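Local coordinates for packaging protein UL32 (Human herpesvirus 8 type M, PDB 6XF9) that forms a zinc-binding pentameric ring required for herpesviral packaging, and is thought to bring new capsids to the nuclear replication compartments where viral DNA is cleaved and packaged, at residues 290-302 with 354-366. Residues are numbered along the deposited sequence; the frame is centred on the assembly and turned at random.
Sequences NGTASVCLLCECL and LIRGCTPQEIHKH. With ZN (zinc ion), chain P.
Helix 297-302 passes helix 360-366 at 59° with the axes 10.3 Å apart at closest approach; Leu298 and His366 face each other across the pair, while strand 292-293 runs beside the N-terminal turn of the second helix. Zinc joins the two helices: Cys296 SG and Cys299 SG of a CxxC pair and His366 ND1 each bind the ion, ND1 at 2.2 Å, and Cys373 completes a site of three cysteines and one histidine. Cys296 is also the N-cap of its helix, SG accepting from Cys299 N at 3.5 Å, so one sulfur serves both metal and helix end. The rotation of the His366 ring is fixed by more than the metal. Leu298 CB lies 3.7 Å above the ring centroid, only 8° off the normal, a CH-pi contact, whereas Cys299 SG and Leu302 CD1 lie at its edge. Leu298 is a knob among Ile355, Glu362, Ile363 and His366; its methyls diverge, CD1 reaching Ile363 CG1 at 3.7 Å and CD2 reaching Cys358 SG. At the other end Thr359 OG1 donates to Gly291 O (2.6 Å) and accepts from Glu362 N as N-cap. Lys365, its chain extended and CG turned away from the backbone N (chi1 166°), runs past Thr292 CB to a weak bond from NZ to Ala293 O (3.0 Å); its ammonium also forms a salt bridge with the C-terminal carboxylate of Ala467. Around this buried junction, helix 308-321 packs on Leu302 and Ile355, helix 329-338 covers Ile363, and strand 288-289 pairs antiparallel with strand 292-293.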
# COMPACT_ATOMS: atom_id res chain seq x y z
N ASN D 290 -32.49 -3.54 15.13
CA ASN D 290 -32.81 -4.94 15.04
C ASN D 290 -33.43 -5.57 16.25
O ASN D 290 -33.06 -6.59 16.62
CB ASN D 290 -31.62 -5.73 14.61
CG ASN D 290 -31.59 -5.99 13.16
OD1 ASN D 290 -32.03 -7.00 12.70
ND2 ASN D 290 -31.12 -5.04 12.41
N GLY D 291 -34.35 -4.97 16.91
CA GLY D 291 -34.91 -5.64 18.07
C GLY D 291 -34.02 -5.65 19.29
O GLY D 291 -34.31 -6.37 20.25
N THR D 292 -32.92 -4.92 19.26
CA THR D 292 -32.07 -4.73 20.42
C THR D 292 -31.96 -3.25 20.71
O THR D 292 -32.40 -2.41 19.92
CB THR D 292 -30.67 -5.30 20.19
OG1 THR D 292 -29.98 -4.45 19.27
CG2 THR D 292 -30.77 -6.68 19.61
N ALA D 293 -31.35 -2.93 21.86
CA ALA D 293 -31.14 -1.55 22.27
C ALA D 293 -29.74 -1.45 22.87
O ALA D 293 -29.17 -2.44 23.31
CB ALA D 293 -32.20 -1.11 23.28
N SER D 294 -29.19 -0.23 22.89
CA SER D 294 -27.84 -0.08 23.42
C SER D 294 -27.76 -0.34 24.91
O SER D 294 -26.65 -0.51 25.42
CB SER D 294 -27.29 1.31 23.15
OG SER D 294 -28.15 2.30 23.64
N VAL D 295 -28.89 -0.38 25.62
CA VAL D 295 -28.93 -0.81 27.01
C VAL D 295 -29.43 -2.25 27.03
O VAL D 295 -30.59 -2.52 26.74
CB VAL D 295 -29.82 0.09 27.88
CG1 VAL D 295 -29.90 -0.46 29.29
CG2 VAL D 295 -29.26 1.49 27.92
N CYS D 296 -28.57 -3.19 27.39
CA CYS D 296 -28.96 -4.59 27.40
C CYS D 296 -29.66 -4.93 28.70
O CYS D 296 -29.12 -4.67 29.78
CB CYS D 296 -27.75 -5.47 27.20
SG CYS D 296 -28.12 -7.21 27.42
N LEU D 297 -30.87 -5.50 28.60
CA LEU D 297 -31.62 -5.77 29.83
C LEU D 297 -31.09 -6.98 30.56
O LEU D 297 -31.13 -7.01 31.79
CB LEU D 297 -33.09 -5.99 29.52
CG LEU D 297 -33.97 -4.76 29.54
CD1 LEU D 297 -35.31 -5.13 28.92
CD2 LEU D 297 -34.13 -4.32 30.97
N LEU D 298 -30.58 -7.97 29.82
CA LEU D 298 -30.05 -9.16 30.47
C LEU D 298 -28.76 -8.87 31.22
O LEU D 298 -28.41 -9.61 32.15
CB LEU D 298 -29.84 -10.27 29.43
CG LEU D 298 -31.08 -10.55 28.58
CD1 LEU D 298 -30.79 -11.56 27.50
CD2 LEU D 298 -32.15 -11.08 29.49
N CYS D 299 -28.01 -7.86 30.81
CA CYS D 299 -26.86 -7.45 31.61
C CYS D 299 -27.29 -6.77 32.89
O CYS D 299 -26.60 -6.88 33.91
CB CYS D 299 -25.93 -6.53 30.81
SG CYS D 299 -24.87 -7.37 29.58
N GLU D 300 -28.39 -6.01 32.86
CA GLU D 300 -28.94 -5.49 34.10
C GLU D 300 -29.29 -6.64 35.03
O GLU D 300 -28.94 -6.63 36.22
CB GLU D 300 -30.19 -4.64 33.82
CG GLU D 300 -29.97 -3.54 32.81
CD GLU D 300 -28.89 -2.57 33.20
OE1 GLU D 300 -28.80 -2.26 34.40
OE2 GLU D 300 -28.10 -2.14 32.32
N CYS D 301 -29.92 -7.69 34.49
CA CYS D 301 -30.30 -8.83 35.31
C CYS D 301 -29.09 -9.49 35.94
O CYS D 301 -29.18 -10.02 37.05
CB CYS D 301 -31.07 -9.84 34.48
SG CYS D 301 -32.68 -9.19 34.01
N LEU D 302 -27.97 -9.54 35.22
CA LEU D 302 -26.77 -10.14 35.79
C LEU D 302 -26.38 -9.46 37.09
O LEU D 302 -25.92 -10.12 38.03
CB LEU D 302 -25.62 -10.08 34.79
CG LEU D 302 -25.76 -11.00 33.57
CD1 LEU D 302 -24.50 -10.93 32.75
CD2 LEU D 302 -26.00 -12.43 33.98
N LEU D 354 -39.29 -11.60 32.50
CA LEU D 354 -38.50 -10.59 31.80
C LEU D 354 -37.68 -11.23 30.69
O LEU D 354 -37.68 -10.76 29.54
CB LEU D 354 -37.61 -9.84 32.78
CG LEU D 354 -36.94 -8.54 32.34
CD1 LEU D 354 -36.48 -7.79 33.58
CD2 LEU D 354 -35.75 -8.77 31.39
N ILE D 355 -36.93 -12.29 31.03
CA ILE D 355 -36.10 -12.99 30.05
C ILE D 355 -36.94 -13.48 28.88
O ILE D 355 -36.57 -13.32 27.71
CB ILE D 355 -35.33 -14.14 30.73
CG1 ILE D 355 -34.29 -13.58 31.72
CG2 ILE D 355 -34.68 -15.06 29.71
CD1 ILE D 355 -33.55 -14.66 32.52
N ARG D 356 -38.10 -14.07 29.17
CA ARG D 356 -38.97 -14.59 28.12
C ARG D 356 -39.64 -13.50 27.31
O ARG D 356 -40.14 -13.78 26.22
CB ARG D 356 -40.02 -15.51 28.74
CG ARG D 356 -39.38 -16.71 29.39
CD ARG D 356 -40.41 -17.67 29.88
NE ARG D 356 -41.27 -18.11 28.78
CZ ARG D 356 -42.44 -18.72 28.95
NH1 ARG D 356 -42.86 -18.99 30.18
NH2 ARG D 356 -43.16 -19.09 27.90
N GLY D 357 -39.73 -12.28 27.85
CA GLY D 357 -40.26 -11.16 27.09
C GLY D 357 -39.26 -10.50 26.17
O GLY D 357 -39.66 -9.78 25.25
N CYS D 358 -37.96 -10.68 26.43
CA CYS D 358 -36.94 -10.15 25.55
C CYS D 358 -37.09 -10.72 24.15
O CYS D 358 -37.52 -11.86 23.97
CB CYS D 358 -35.54 -10.46 26.09
SG CYS D 358 -35.07 -9.52 27.58
N THR D 359 -36.72 -9.92 23.16
CA THR D 359 -36.74 -10.38 21.79
C THR D 359 -35.64 -11.41 21.57
O THR D 359 -34.63 -11.40 22.27
CB THR D 359 -36.57 -9.20 20.84
OG1 THR D 359 -35.19 -8.80 20.80
CG2 THR D 359 -37.37 -8.05 21.34
N PRO D 360 -35.80 -12.31 20.58
CA PRO D 360 -34.72 -13.27 20.30
C PRO D 360 -33.43 -12.60 19.90
O PRO D 360 -32.36 -13.20 20.05
CB PRO D 360 -35.29 -14.15 19.17
CG PRO D 360 -36.78 -13.90 19.19
CD PRO D 360 -36.94 -12.48 19.67
N GLN D 361 -33.48 -11.39 19.34
CA GLN D 361 -32.25 -10.67 19.08
C GLN D 361 -31.57 -10.22 20.37
O GLN D 361 -30.35 -10.32 20.48
CB GLN D 361 -32.51 -9.46 18.20
CG GLN D 361 -32.85 -9.74 16.75
CD GLN D 361 -34.28 -10.08 16.54
OE1 GLN D 361 -35.11 -9.89 17.42
NE2 GLN D 361 -34.61 -10.54 15.34
N GLU D 362 -32.32 -9.72 21.36
CA GLU D 362 -31.67 -9.31 22.61
C GLU D 362 -30.96 -10.49 23.25
O GLU D 362 -29.85 -10.34 23.76
CB GLU D 362 -32.65 -8.72 23.62
CG GLU D 362 -33.39 -7.47 23.14
CD GLU D 362 -34.12 -6.76 24.27
OE1 GLU D 362 -35.37 -6.89 24.32
OE2 GLU D 362 -33.44 -6.12 25.12
N ILE D 363 -31.61 -11.65 23.24
CA ILE D 363 -31.00 -12.84 23.83
C ILE D 363 -29.88 -13.35 22.93
O ILE D 363 -28.82 -13.75 23.41
CB ILE D 363 -32.08 -13.91 24.07
CG1 ILE D 363 -33.02 -13.43 25.17
CG2 ILE D 363 -31.48 -15.24 24.48
CD1 ILE D 363 -34.34 -14.11 25.16
N HIS D 364 -30.09 -13.32 21.61
CA HIS D 364 -29.01 -13.66 20.68
C HIS D 364 -27.81 -12.76 20.90
O HIS D 364 -26.67 -13.24 21.02
CB HIS D 364 -29.49 -13.52 19.23
CG HIS D 364 -28.43 -13.86 18.22
ND1 HIS D 364 -28.33 -13.20 17.01
CD2 HIS D 364 -27.45 -14.79 18.22
CE1 HIS D 364 -27.32 -13.71 16.32
NE2 HIS D 364 -26.77 -14.67 17.03
N LYS D 365 -28.04 -11.45 20.94
CA LYS D 365 -26.97 -10.49 21.15
C LYS D 365 -26.24 -10.75 22.45
O LYS D 365 -25.01 -10.70 22.50
CB LYS D 365 -27.53 -9.08 21.15
CG LYS D 365 -26.59 -8.06 21.68
CD LYS D 365 -27.30 -6.74 21.82
CE LYS D 365 -26.50 -5.83 22.69
NZ LYS D 365 -27.06 -4.48 22.64
N HIS D 366 -26.99 -11.04 23.51
CA HIS D 366 -26.36 -11.12 24.82
C HIS D 366 -25.58 -12.40 25.01
O HIS D 366 -24.47 -12.38 25.53
CB HIS D 366 -27.42 -10.99 25.93
CG HIS D 366 -26.89 -11.25 27.31
ND1 HIS D 366 -26.23 -10.29 28.05
CD2 HIS D 366 -26.89 -12.38 28.06
CE1 HIS D 366 -25.86 -10.82 29.20
NE2 HIS D 366 -26.24 -12.08 29.23
ZN ZN P . -26.01 -8.13 27.70